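Local coordinates for disulfide isomerase DsbG N-terminal domain-containing protein (Helicobacter pylori, PDB 3TDG) that probably acts in periplasmic thiol-disulfide exchange as a dimeric, thioredoxin-fold reductase of the DsbG type, at residues K45-L50 with V64-P69; P54-Q59 with K97-Q102; T71-P76 with A113-Q118. All blocks are in the same frame, centred on the assembly; numbering follows the deposited sequence.

Contact 1: residues K45-L50 with V64-P69; sequences KKVRIL and VVIEDP
Arg48 and Glu67 face each other as an antiparallel hydrogen-bonded pair, Ile49 and Ile66 follow as a non-hydrogen-bonded one, and the short strand segments 48-50 and 64-67 run at 134° between their chain directions. Arg48 N gives its hydrogen to Glu67 O at 3.2 Å, Glu67 N returns one to Arg48 O at 2.8 Å, and two residues further along Leu50 N donates to Val65 O. On the side of Arg48 and Glu67 the same pair is joined again through its side chains. Both leave the backbone with CG opposite N, and the arginine chain then bends at its third torsion (chi3 59°), which turns the guanidinium back over the neighbouring strand. Arg48 NE meets Glu67 OE1 at 3.2 Å from above the carboxylate plane, while Arg48 NH2 makes a weak bond to Glu67 OE2; with the two planes 75° apart, this salt bridge is not the flat, two-pronged kind. The strands form the first beta hairpin of the DsbG-type N-terminal domain, at one border of its four-stranded antiparallel sheet. On the other face Val47 CG1 packs against Ile66 CD1 at 3.8 Å and Ile49 CG2 against Val64 CG1, all apolar; helix 33-43 covers this side through Leu35, Val36 and Ile39. Leu50 CD1 lies on the side of Arg48 and Glu67, beside Val65 CG1 and Glu67 CB. Before strand 48-54 begins and after strand 62-67 ends, Pro69 sets its ring against Lys46 O, and Lys45 NZ forms a salt bridge with Asp68 OD2 at 2.7 Å, on the syn lone pair of that oxygen. Asp68 OD1, meanwhile, accepts from the backbone N of Asp70 and Thr71.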
ATOM      1  N   LYS A  45      19.822  16.271  -6.987  1.00 41.99           N
ATOM      2  CA  LYS A  45      20.483  14.972  -6.881  1.00 42.57           C
ATOM      3  C   LYS A  45      21.446  14.818  -8.046  1.00 42.69           C
ATOM      4  O   LYS A  45      21.053  14.952  -9.216  1.00 42.37           O
ATOM      5  CB  LYS A  45      19.470  13.829  -6.894  1.00 42.89           C
ATOM      6  CG  LYS A  45      18.701  13.661  -5.612  1.00 43.83           C
ATOM      7  CD  LYS A  45      17.620  12.616  -5.790  1.00 46.74           C
ATOM      8  CE  LYS A  45      16.768  12.509  -4.547  1.00 47.15           C
ATOM      9  NZ  LYS A  45      16.394  11.114  -4.248  1.00 48.46           N
ATOM     10  N   LYS A  46      22.707  14.556  -7.724  1.00 42.69           N
ATOM     11  CA  LYS A  46      23.709  14.243  -8.737  1.00 43.55           C
ATOM     12  C   LYS A  46      23.753  12.727  -8.928  1.00 43.25           C
ATOM     13  O   LYS A  46      24.288  12.013  -8.075  1.00 43.53           O
ATOM     14  CB  LYS A  46      25.093  14.770  -8.332  1.00 44.16           C
ATOM     15  CG  LYS A  46      26.176  14.520  -9.390  1.00 46.19           C
ATOM     16  CD  LYS A  46      27.563  14.770  -8.832  1.00 50.28           C
ATOM     17  CE  LYS A  46      28.595  14.750  -9.933  1.00 52.11           C
ATOM     18  NZ  LYS A  46      29.951  14.682  -9.301  1.00 56.03           N
ATOM     19  N   VAL A  47      23.181  12.253 -10.038  1.00 43.11           N
ATOM     20  CA  VAL A  47      23.052  10.808 -10.308  1.00 43.06           C
ATOM     21  C   VAL A  47      24.343  10.258 -10.896  1.00 43.97           C
ATOM     22  O   VAL A  47      25.105  10.985 -11.526  1.00 44.39           O
ATOM     23  CB  VAL A  47      21.859  10.475 -11.275  1.00 42.86           C
ATOM     24  CG1 VAL A  47      20.539  10.979 -10.714  1.00 40.90           C
ATOM     25  CG2 VAL A  47      22.097  11.028 -12.679  1.00 41.11           C
ATOM     26  N   ARG A  48      24.580   8.971 -10.693  1.00 44.82           N
ATOM     27  CA  ARG A  48      25.707   8.300 -11.318  1.00 45.82           C
ATOM     28  C   ARG A  48      25.190   7.418 -12.449  1.00 45.79           C
ATOM     29  O   ARG A  48      24.259   6.651 -12.241  1.00 45.95           O
ATOM     30  CB  ARG A  48      26.442   7.459 -10.267  1.00 45.88           C
ATOM     31  CG  ARG A  48      27.790   6.918 -10.732  1.00 48.72           C
ATOM     32  CD  ARG A  48      28.630   6.436  -9.541  1.00 52.55           C
ATOM     33  NE  ARG A  48      27.943   5.380  -8.796  1.00 54.85           N
ATOM     34  CZ  ARG A  48      28.022   4.076  -9.070  1.00 57.40           C
ATOM     35  NH1 ARG A  48      28.777   3.631 -10.076  1.00 58.37           N
ATOM     36  NH2 ARG A  48      27.342   3.206  -8.330  1.00 57.86           N
ATOM     37  N   ILE A  49      25.783   7.528 -13.637  1.00 46.33           N
ATOM     38  CA  ILE A  49      25.350   6.734 -14.790  1.00 47.14           C
ATOM     39  C   ILE A  49      25.973   5.335 -14.728  1.00 48.22           C
ATOM     40  O   ILE A  49      27.189   5.211 -14.603  1.00 48.21           O
ATOM     41  CB  ILE A  49      25.725   7.419 -16.130  1.00 47.25           C
ATOM     42  CG1 ILE A  49      24.978   8.747 -16.285  1.00 46.88           C
ATOM     43  CG2 ILE A  49      25.429   6.493 -17.325  1.00 46.06           C
ATOM     44  CD1 ILE A  49      25.528   9.624 -17.401  1.00 47.74           C
ATOM     45  N   LEU A  50      25.139   4.291 -14.814  1.00 48.80           N
ATOM     46  CA  LEU A  50      25.623   2.906 -14.712  1.00 49.98           C
ATOM     47  C   LEU A  50      25.646   2.142 -16.041  1.00 50.93           C
ATOM     48  O   LEU A  50      26.499   1.285 -16.245  1.00 51.42           O
ATOM     49  CB  LEU A  50      24.795   2.101 -13.704  1.00 49.49           C
ATOM     50  CG  LEU A  50      24.574   2.678 -12.308  1.00 49.38           C
ATOM     51  CD1 LEU A  50      23.384   1.982 -11.666  1.00 48.26           C
ATOM     52  CD2 LEU A  50      25.816   2.537 -11.443  1.00 47.62           C
ATOM     53  N   VAL A  64      19.067   4.377 -20.454  1.00 45.10           N
ATOM     54  CA  VAL A  64      20.066   4.701 -19.434  1.00 43.25           C
ATOM     55  C   VAL A  64      19.578   4.272 -18.049  1.00 42.00           C
ATOM     56  O   VAL A  64      18.428   4.549 -17.668  1.00 42.09           O
ATOM     57  CB  VAL A  64      20.386   6.223 -19.418  1.00 43.09           C
ATOM     58  CG1 VAL A  64      21.493   6.550 -18.419  1.00 42.61           C
ATOM     59  CG2 VAL A  64      20.796   6.718 -20.816  1.00 43.34           C
ATOM     60  N   VAL A  65      20.436   3.578 -17.312  1.00 40.65           N
ATOM     61  CA  VAL A  65      20.194   3.303 -15.896  1.00 39.56           C
ATOM     62  C   VAL A  65      21.136   4.171 -15.062  1.00 39.40           C
ATOM     63  O   VAL A  65      22.328   4.288 -15.379  1.00 39.37           O
ATOM     64  CB  VAL A  65      20.346   1.802 -15.561  1.00 39.35           C
ATOM     65  CG1 VAL A  65      20.076   1.525 -14.062  1.00 37.57           C
ATOM     66  CG2 VAL A  65      19.377   0.993 -16.421  1.00 39.43           C
ATOM     67  N   ILE A  66      20.583   4.788 -14.018  1.00 38.87           N
ATOM     68  CA  ILE A  66      21.320   5.676 -13.132  1.00 38.29           C
ATOM     69  C   ILE A  66      21.174   5.189 -11.700  1.00 39.15           C
ATOM     70  O   ILE A  66      20.277   4.408 -11.407  1.00 39.42           O
ATOM     71  CB  ILE A  66      20.863   7.176 -13.259  1.00 38.07           C
ATOM     72  CG1 ILE A  66      19.398   7.387 -12.858  1.00 37.11           C
ATOM     73  CG2 ILE A  66      21.169   7.748 -14.663  1.00 37.71           C
ATOM     74  CD1 ILE A  66      19.181   7.508 -11.313  1.00 38.22           C
ATOM     75  N   GLU A  67      22.071   5.639 -10.821  1.00 39.59           N
ATOM     76  CA  GLU A  67      21.973   5.373  -9.396  1.00 40.57           C
ATOM     77  C   GLU A  67      21.593   6.656  -8.674  1.00 40.63           C
ATOM     78  O   GLU A  67      22.248   7.670  -8.852  1.00 40.24           O
ATOM     79  CB  GLU A  67      23.319   4.895  -8.862  1.00 41.15           C
ATOM     80  CG  GLU A  67      23.285   4.522  -7.388  1.00 43.48           C
ATOM     81  CD  GLU A  67      24.680   4.401  -6.807  1.00 48.97           C
ATOM     82  OE1 GLU A  67      25.441   5.399  -6.847  1.00 49.66           O
ATOM     83  OE2 GLU A  67      25.016   3.300  -6.322  1.00 52.33           O
ATOM     84  N   ASP A  68      20.522   6.613  -7.887  1.00 41.24           N
ATOM     85  CA  ASP A  68      20.123   7.752  -7.056  1.00 42.04           C
ATOM     86  C   ASP A  68      21.172   7.888  -5.919  1.00 42.57           C
ATOM     87  O   ASP A  68      21.437   6.924  -5.225  1.00 42.39           O
ATOM     88  CB  ASP A  68      18.715   7.487  -6.510  1.00 42.32           C
ATOM     89  CG  ASP A  68      18.208   8.591  -5.572  1.00 43.37           C
ATOM     90  OD1 ASP A  68      18.961   9.057  -4.695  1.00 44.03           O
ATOM     91  OD2 ASP A  68      17.032   8.964  -5.700  1.00 44.22           O
ATOM     92  N   PRO A  69      21.796   9.073  -5.746  1.00 43.17           N
ATOM     93  CA  PRO A  69      22.880   9.121  -4.741  1.00 43.55           C
ATOM     94  C   PRO A  69      22.396   9.031  -3.288  1.00 43.72           C
ATOM     95  O   PRO A  69      23.200   8.800  -2.404  1.00 44.36           O
ATOM     96  CB  PRO A  69      23.537  10.476  -5.014  1.00 43.13           C
ATOM     97  CG  PRO A  69      22.345  11.344  -5.429  1.00 43.82           C
ATOM     98  CD  PRO A  69      21.531  10.407  -6.325  1.00 43.00           C
TER

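Contact 2: residues P54-Q59 with K97-Q102; sequences PLKSSQ and KSDDVQ
Leu55 and Asp100 bring their CA atoms within 6.0 Å of each other, and Ser57 and Lys97 theirs within 6.1 Å, where a type I beta turn from Leu55 to Ser58 sits against the first turn of helix 98-129. Lys97 is the N-cap residue of that helix, and the turn belongs to the loop linking strands 48-54 and 62-67, so the contact ties the far end of a hairpin to the start of the long helix. A carboxylate reading the backbone of a turn is the principle at work. Asp100 is buried here, and its OD1 accepts from Lys56 N at 2.9 Å, through its syn lone pair and with an N-H...O angle of 153°. OD2 leans toward Ser57, but that approach is too tight in the model for its details to be trusted. Leu55 CD2 lies 4.1 Å from Asp100 OD1, giving the carboxylate an apolar flank. The aliphatic part of Lys56 lies against Asp100 and Asp99 at the helix start: a bend at its second torsion (chi2 -86°) takes CE over to Asp99 OD1, though NZ stays beyond salt-bridge range. Lys97 curls back, placing CE beside Lys56 CB and CG beside Ser57 CB. Ser57 OG bonds to Ser95 OG, on the strand leading into the helix, and Leu85 of the second subunit packs on Ser57. Along the lysine, CG of Lys56 approaches Asp100 OD1 to 3.3 Å.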
ATOM      1  N   PRO A  54      21.327   1.097 -26.646  1.00 53.80           N
ATOM      2  CA  PRO A  54      20.541   1.678 -27.726  1.00 54.17           C
ATOM      3  C   PRO A  54      19.180   1.049 -27.874  1.00 54.65           C
ATOM      4  O   PRO A  54      19.000  -0.041 -27.425  1.00 54.79           O
ATOM      5  CB  PRO A  54      21.375   1.351 -28.945  1.00 54.28           C
ATOM      6  CG  PRO A  54      22.093   0.145 -28.590  1.00 53.90           C
ATOM      7  CD  PRO A  54      22.358   0.191 -27.143  1.00 54.17           C
ATOM      8  N   LEU A  55      18.242   1.735 -28.502  1.00 55.55           N
ATOM      9  CA  LEU A  55      16.952   1.154 -28.825  1.00 56.56           C
ATOM     10  C   LEU A  55      16.783   0.981 -30.322  1.00 57.57           C
ATOM     11  O   LEU A  55      17.023   1.884 -31.081  1.00 57.62           O
ATOM     12  CB  LEU A  55      15.823   2.018 -28.319  1.00 56.32           C
ATOM     13  CG  LEU A  55      15.702   2.380 -26.856  1.00 55.87           C
ATOM     14  CD1 LEU A  55      14.549   3.300 -26.720  1.00 55.33           C
ATOM     15  CD2 LEU A  55      15.502   1.174 -26.045  1.00 54.66           C
ATOM     16  N   LYS A  56      16.363  -0.199 -30.735  1.00 58.46           N
ATOM     17  CA  LYS A  56      16.154  -0.485 -32.132  1.00 59.17           C
ATOM     18  C   LYS A  56      15.115   0.459 -32.641  1.00 59.60           C
ATOM     19  O   LYS A  56      15.053   0.796 -33.796  1.00 59.49           O
ATOM     20  CB  LYS A  56      15.604  -1.887 -32.301  1.00 59.51           C
ATOM     21  CG  LYS A  56      16.370  -2.969 -31.619  1.00 60.83           C
ATOM     22  CD  LYS A  56      17.494  -3.458 -32.479  1.00 63.18           C
ATOM     23  CE  LYS A  56      17.897  -4.867 -32.126  1.00 64.86           C
ATOM     24  NZ  LYS A  56      19.311  -5.123 -32.451  1.00 65.44           N
ATOM     25  N   SER A  57      14.287   0.886 -31.723  1.00 59.68           N
ATOM     26  CA  SER A  57      13.043   1.497 -32.038  1.00 60.19           C
ATOM     27  C   SER A  57      13.144   3.016 -32.247  1.00 60.38           C
ATOM     28  O   SER A  57      12.254   3.638 -32.795  1.00 60.41           O
ATOM     29  CB  SER A  57      12.085   1.124 -30.929  1.00 60.07           C
ATOM     30  OG  SER A  57      10.871   1.735 -31.134  1.00 60.91           O
ATOM     31  N   SER A  58      14.251   3.604 -31.840  1.00 60.75           N
ATOM     32  CA  SER A  58      14.473   5.008 -32.078  1.00 61.52           C
ATOM     33  C   SER A  58      15.920   5.334 -32.294  1.00 61.84           C
ATOM     34  O   SER A  58      16.781   4.706 -31.754  1.00 62.26           O
ATOM     35  CB  SER A  58      13.991   5.824 -30.909  1.00 61.28           C
ATOM     36  OG  SER A  58      14.492   7.124 -31.020  1.00 61.65           O
ATOM     37  N   GLN A  59      16.194   6.354 -33.069  1.00 62.61           N
ATOM     38  CA  GLN A  59      17.567   6.732 -33.293  1.00 63.45           C
ATOM     39  C   GLN A  59      18.029   7.788 -32.316  1.00 63.10           C
ATOM     40  O   GLN A  59      19.188   7.880 -32.024  1.00 63.29           O
ATOM     41  CB  GLN A  59      17.758   7.246 -34.715  1.00 63.82           C
ATOM     42  CG  GLN A  59      17.687   6.188 -35.785  1.00 66.20           C
ATOM     43  CD  GLN A  59      19.023   5.515 -36.033  1.00 70.38           C
ATOM     44  OE1 GLN A  59      19.729   5.145 -35.097  1.00 71.68           O
ATOM     45  NE2 GLN A  59      19.370   5.344 -37.300  1.00 70.91           N
ATOM     46  N   LYS A  97       9.212  -3.260 -32.011  1.00 52.67           N
ATOM     47  CA  LYS A  97      10.451  -4.047 -31.942  1.00 53.07           C
ATOM     48  C   LYS A  97      10.480  -4.864 -30.665  1.00 53.22           C
ATOM     49  O   LYS A  97      10.622  -4.319 -29.554  1.00 53.40           O
ATOM     50  CB  LYS A  97      11.706  -3.176 -32.041  1.00 53.07           C
ATOM     51  CG  LYS A  97      11.632  -2.081 -33.098  1.00 55.22           C
ATOM     52  CD  LYS A  97      11.578  -2.652 -34.507  1.00 57.59           C
ATOM     53  CE  LYS A  97      12.940  -2.602 -35.164  1.00 58.48           C
ATOM     54  NZ  LYS A  97      13.121  -3.732 -36.131  1.00 60.72           N
ATOM     55  N   SER A  98      10.339  -6.175 -30.831  1.00 52.97           N
ATOM     56  CA  SER A  98      10.355  -7.123 -29.714  1.00 52.90           C
ATOM     57  C   SER A  98      11.657  -7.108 -28.874  1.00 52.13           C
ATOM     58  O   SER A  98      11.622  -7.392 -27.671  1.00 52.33           O
ATOM     59  CB  SER A  98      10.072  -8.541 -30.220  1.00 52.81           C
ATOM     60  OG  SER A  98       9.790  -9.400 -29.121  1.00 55.28           O
ATOM     61  N   ASP A  99      12.786  -6.789 -29.503  1.00 51.52           N
ATOM     62  CA  ASP A  99      14.064  -6.685 -28.796  1.00 51.34           C
ATOM     63  C   ASP A  99      14.057  -5.556 -27.747  1.00 50.49           C
ATOM     64  O   ASP A  99      14.632  -5.700 -26.668  1.00 50.16           O
ATOM     65  CB  ASP A  99      15.219  -6.459 -29.777  1.00 51.68           C
ATOM     66  CG  ASP A  99      15.529  -7.690 -30.644  1.00 54.37           C
ATOM     67  OD1 ASP A  99      15.818  -7.498 -31.845  1.00 56.48           O
ATOM     68  OD2 ASP A  99      15.509  -8.836 -30.138  1.00 55.63           O
ATOM     69  N   ASP A 100      13.417  -4.442 -28.076  1.00 49.56           N
ATOM     70  CA  ASP A 100      13.330  -3.302 -27.150  1.00 49.19           C
ATOM     71  C   ASP A 100      12.437  -3.624 -25.953  1.00 48.52           C
ATOM     72  O   ASP A 100      12.816  -3.338 -24.814  1.00 47.89           O
ATOM     73  CB  ASP A 100      12.832  -2.046 -27.861  1.00 48.86           C
ATOM     74  CG  ASP A 100      13.882  -1.432 -28.794  1.00 50.07           C
ATOM     75  OD1 ASP A 100      15.068  -1.846 -28.782  1.00 51.88           O
ATOM     76  OD2 ASP A 100      13.512  -0.494 -29.536  1.00 50.26           O
ATOM     77  N   VAL A 101      11.269  -4.224 -26.228  1.00 47.78           N
ATOM     78  CA  VAL A 101      10.336  -4.723 -25.200  1.00 47.24           C
ATOM     79  C   VAL A 101      11.070  -5.654 -24.239  1.00 47.56           C
ATOM     80  O   VAL A 101      10.892  -5.576 -23.002  1.00 46.68           O
ATOM     81  CB  VAL A 101       9.101  -5.464 -25.832  1.00 47.50           C
ATOM     82  CG1 VAL A 101       8.222  -6.110 -24.753  1.00 46.81           C
ATOM     83  CG2 VAL A 101       8.284  -4.518 -26.701  1.00 46.03           C
ATOM     84  N   GLN A 102      11.908  -6.514 -24.820  1.00 47.59           N
ATOM     85  CA  GLN A 102      12.705  -7.466 -24.063  1.00 47.92           C
ATOM     86  C   GLN A 102      13.792  -6.766 -23.235  1.00 47.36           C
ATOM     87  O   GLN A 102      13.946  -7.058 -22.045  1.00 46.76           O
ATOM     88  CB  GLN A 102      13.339  -8.507 -24.988  1.00 48.18           C
ATOM     89  CG  GLN A 102      14.622  -9.092 -24.423  1.00 51.44           C
ATOM     90  CD  GLN A 102      15.016 -10.402 -25.048  1.00 57.01           C
ATOM     91  OE1 GLN A 102      15.285 -10.484 -26.261  1.00 59.55           O
ATOM     92  NE2 GLN A 102      15.067 -11.448 -24.221  1.00 56.69           N
TER

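Contact 3: residues T71-P76 with A113-Q118; sequences TKYNIP and ALNATQ
Asn115 leaves its helix with CG opposite the carbonyl carbon (chi1 -64°), and a small second torsion of -13° turns its amide to the backbone of Asn74, where both ends of the amide are used. OD1 of Asn115 accepts from Asn74 N at 2.8 Å and its ND2 donates to Asn74 O at 3.0 Å; the second bond is nearly straight, at 172°, and lies in the amide plane of Asn115. One side chain thus serves both the N-H and the C=O of a single residue at the start of strand 74-79. Tyr73 slants across Asn115, ring and amide planes 47° apart, with Tyr73 CD1 3.8 Å from Asn115 CB. Further along the helix, Gln118 has CG opposite its backbone N, 3.4 Å from Thr71 O, and the bend at its second torsion brings CD near Lys72 CB. A water donates to Thr71 O and accepts from Gln118 NE2. Thr71 OG1 in turn accepts from Tyr73 N, an ST turn that shapes the approach to the strand. The paired amide bonds fix the rotation of the Asn115 side chain and join the sheet to the long helix through polar groups at the protein surface.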
ATOM      1  N   THR A  71      19.231   7.129  -2.154  1.00 45.04           N
ATOM      2  CA  THR A  71      18.647   5.821  -1.882  1.00 44.29           C
ATOM      3  C   THR A  71      19.502   4.667  -2.405  1.00 43.84           C
ATOM      4  O   THR A  71      19.313   3.520  -1.994  1.00 44.07           O
ATOM      5  CB  THR A  71      17.267   5.713  -2.537  1.00 44.55           C
ATOM      6  OG1 THR A  71      17.411   5.891  -3.954  1.00 43.54           O
ATOM      7  CG2 THR A  71      16.272   6.769  -1.951  1.00 44.16           C
ATOM      8  N   LYS A  72      20.429   4.981  -3.313  1.00 42.95           N
ATOM      9  CA  LYS A  72      21.214   3.988  -4.071  1.00 42.78           C
ATOM     10  C   LYS A  72      20.345   3.112  -5.008  1.00 41.74           C
ATOM     11  O   LYS A  72      20.857   2.177  -5.623  1.00 41.54           O
ATOM     12  CB  LYS A  72      22.103   3.107  -3.159  1.00 43.54           C
ATOM     13  CG  LYS A  72      22.929   3.864  -2.110  1.00 45.62           C
ATOM     14  CD  LYS A  72      23.912   4.802  -2.770  1.00 48.56           C
ATOM     15  CE  LYS A  72      24.655   5.615  -1.728  1.00 52.32           C
ATOM     16  NZ  LYS A  72      25.329   6.742  -2.413  1.00 53.95           N
ATOM     17  N   TYR A  73      19.053   3.436  -5.128  1.00 40.66           N
ATOM     18  CA  TYR A  73      18.168   2.766  -6.083  1.00 39.52           C
ATOM     19  C   TYR A  73      18.660   2.969  -7.512  1.00 39.00           C
ATOM     20  O   TYR A  73      19.153   4.050  -7.863  1.00 37.84           O
ATOM     21  CB  TYR A  73      16.719   3.252  -5.945  1.00 39.96           C
ATOM     22  CG  TYR A  73      16.068   2.853  -4.637  1.00 40.85           C
ATOM     23  CD1 TYR A  73      16.472   1.702  -3.959  1.00 42.20           C
ATOM     24  CD2 TYR A  73      15.027   3.604  -4.091  1.00 43.31           C
ATOM     25  CE1 TYR A  73      15.874   1.318  -2.770  1.00 43.65           C
ATOM     26  CE2 TYR A  73      14.419   3.224  -2.891  1.00 44.32           C
ATOM     27  CZ  TYR A  73      14.858   2.086  -2.239  1.00 44.94           C
ATOM     28  OH  TYR A  73      14.283   1.678  -1.057  1.00 47.54           O
ATOM     29  N   ASN A  74      18.575   1.903  -8.310  1.00 38.48           N
ATOM     30  CA  ASN A  74      18.891   1.972  -9.726  1.00 38.55           C
ATOM     31  C   ASN A  74      17.619   2.322 -10.470  1.00 38.08           C
ATOM     32  O   ASN A  74      16.592   1.672 -10.282  1.00 38.02           O
ATOM     33  CB  ASN A  74      19.441   0.648 -10.245  1.00 39.05           C
ATOM     34  CG  ASN A  74      20.842   0.344  -9.738  1.00 40.65           C
ATOM     35  OD1 ASN A  74      21.297   0.869  -8.711  1.00 42.96           O
ATOM     36  ND2 ASN A  74      21.527  -0.530 -10.453  1.00 39.39           N
ATOM     37  N   ILE A  75      17.691   3.347 -11.313  1.00 37.15           N
ATOM     38  CA  ILE A  75      16.508   3.883 -11.975  1.00 36.69           C
ATOM     39  C   ILE A  75      16.750   3.848 -13.478  1.00 37.36           C
ATOM     40  O   ILE A  75      17.723   4.436 -13.958  1.00 37.02           O
ATOM     41  CB  ILE A  75      16.235   5.352 -11.548  1.00 36.71           C
ATOM     42  CG1 ILE A  75      16.238   5.501 -10.006  1.00 36.47           C
ATOM     43  CG2 ILE A  75      14.934   5.889 -12.199  1.00 36.50           C
ATOM     44  CD1 ILE A  75      15.072   4.759  -9.299  1.00 36.96           C
ATOM     45  N   PRO A  76      15.883   3.131 -14.219  1.00 37.83           N
ATOM     46  CA  PRO A  76      15.945   3.077 -15.678  1.00 38.18           C
ATOM     47  C   PRO A  76      15.211   4.233 -16.358  1.00 38.17           C
ATOM     48  O   PRO A  76      14.107   4.614 -15.957  1.00 38.40           O
ATOM     49  CB  PRO A  76      15.293   1.725 -15.998  1.00 38.16           C
ATOM     50  CG  PRO A  76      14.288   1.554 -14.920  1.00 38.40           C
ATOM     51  CD  PRO A  76      14.969   2.110 -13.674  1.00 37.73           C
ATOM     52  N   ALA A 113      15.137  -6.144  -8.681  1.00 44.06           N
ATOM     53  CA  ALA A 113      15.803  -7.108  -7.804  1.00 43.86           C
ATOM     54  C   ALA A 113      16.906  -6.443  -6.978  1.00 43.79           C
ATOM     55  O   ALA A 113      17.014  -6.693  -5.777  1.00 43.70           O
ATOM     56  CB  ALA A 113      16.363  -8.285  -8.601  1.00 44.17           C
ATOM     57  N   LEU A 114      17.712  -5.600  -7.625  1.00 43.35           N
ATOM     58  CA  LEU A 114      18.741  -4.812  -6.937  1.00 43.66           C
ATOM     59  C   LEU A 114      18.151  -3.849  -5.897  1.00 42.95           C
ATOM     60  O   LEU A 114      18.682  -3.740  -4.795  1.00 43.08           O
ATOM     61  CB  LEU A 114      19.616  -4.052  -7.947  1.00 43.86           C
ATOM     62  CG  LEU A 114      20.521  -4.939  -8.818  1.00 46.40           C
ATOM     63  CD1 LEU A 114      21.061  -4.162 -10.013  1.00 47.23           C
ATOM     64  CD2 LEU A 114      21.682  -5.568  -8.001  1.00 45.82           C
ATOM     65  N   ASN A 115      17.055  -3.172  -6.248  1.00 42.24           N
ATOM     66  CA  ASN A 115      16.428  -2.181  -5.360  1.00 42.15           C
ATOM     67  C   ASN A 115      15.727  -2.849  -4.175  1.00 42.42           C
ATOM     68  O   ASN A 115      15.729  -2.299  -3.075  1.00 41.64           O
ATOM     69  CB  ASN A 115      15.423  -1.284  -6.101  1.00 40.62           C
ATOM     70  CG  ASN A 115      16.074  -0.409  -7.166  1.00 40.49           C
ATOM     71  OD1 ASN A 115      17.284  -0.275  -7.210  1.00 36.52           O
ATOM     72  ND2 ASN A 115      15.252   0.165  -8.059  1.00 37.08           N
ATOM     73  N   ALA A 116      15.115  -4.011  -4.413  1.00 42.65           N
ATOM     74  CA  ALA A 116      14.535  -4.806  -3.328  1.00 43.68           C
ATOM     75  C   ALA A 116      15.596  -5.180  -2.278  1.00 44.25           C
ATOM     76  O   ALA A 116      15.342  -5.068  -1.078  1.00 44.73           O
ATOM     77  CB  ALA A 116      13.817  -6.062  -3.871  1.00 43.99           C
ATOM     78  N   THR A 117      16.776  -5.605  -2.730  1.00 44.79           N
ATOM     79  CA  THR A 117      17.906  -5.915  -1.834  1.00 45.63           C
ATOM     80  C   THR A 117      18.423  -4.673  -1.089  1.00 45.42           C
ATOM     81  O   THR A 117      18.718  -4.737   0.113  1.00 44.27           O
ATOM     82  CB  THR A 117      19.094  -6.527  -2.606  1.00 45.37           C
ATOM     83  OG1 THR A 117      18.655  -7.711  -3.272  1.00 48.81           O
ATOM     84  CG2 THR A 117      20.240  -6.896  -1.665  1.00 46.72           C
ATOM     85  N   GLN A 118      18.557  -3.564  -1.822  1.00 44.94           N
ATOM     86  CA  GLN A 118      19.025  -2.306  -1.245  1.00 44.63           C
ATOM     87  C   GLN A 118      18.069  -1.846  -0.132  1.00 44.60           C
ATOM     88  O   GLN A 118      18.510  -1.470   0.953  1.00 43.74           O
ATOM     89  CB  GLN A 118      19.180  -1.234  -2.337  1.00 44.54           C
ATOM     90  CG  GLN A 118      19.556   0.151  -1.811  1.00 44.55           C
ATOM     91  CD  GLN A 118      20.874   0.139  -1.043  1.00 47.11           C
ATOM     92  OE1 GLN A 118      21.864  -0.438  -1.495  1.00 46.25           O
ATOM     93  NE2 GLN A 118      20.889   0.788   0.123  1.00 47.41           N
TER
HETATM   94  O   HOH W   1      18.270   2.741   0.372  1.00 48.00           O

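All three contacts lie in the N-terminal domain: one pairs strands inside its sheet and two join that part of the chain to helix 98-129. Contacts 1 and 3 touch directly, their centres 11 Å apart: strands 62-67 and 74-79 are neighbours, with Ile66 O 2.8 Å from Ile75 N and Asp68 N 2.9 Å from Tyr73 O. Contact 2 adjoins contact 1 in sequence but lies about 22 Å from it, centre to centre, at the other end of the hairpin. Contacts 2 and 3 share helix 98-129, at its start and further along, with centres about 23 Å apart. The probable thioredoxin-type CxxC, Cys159 and Cys162, belongs to none of these segments.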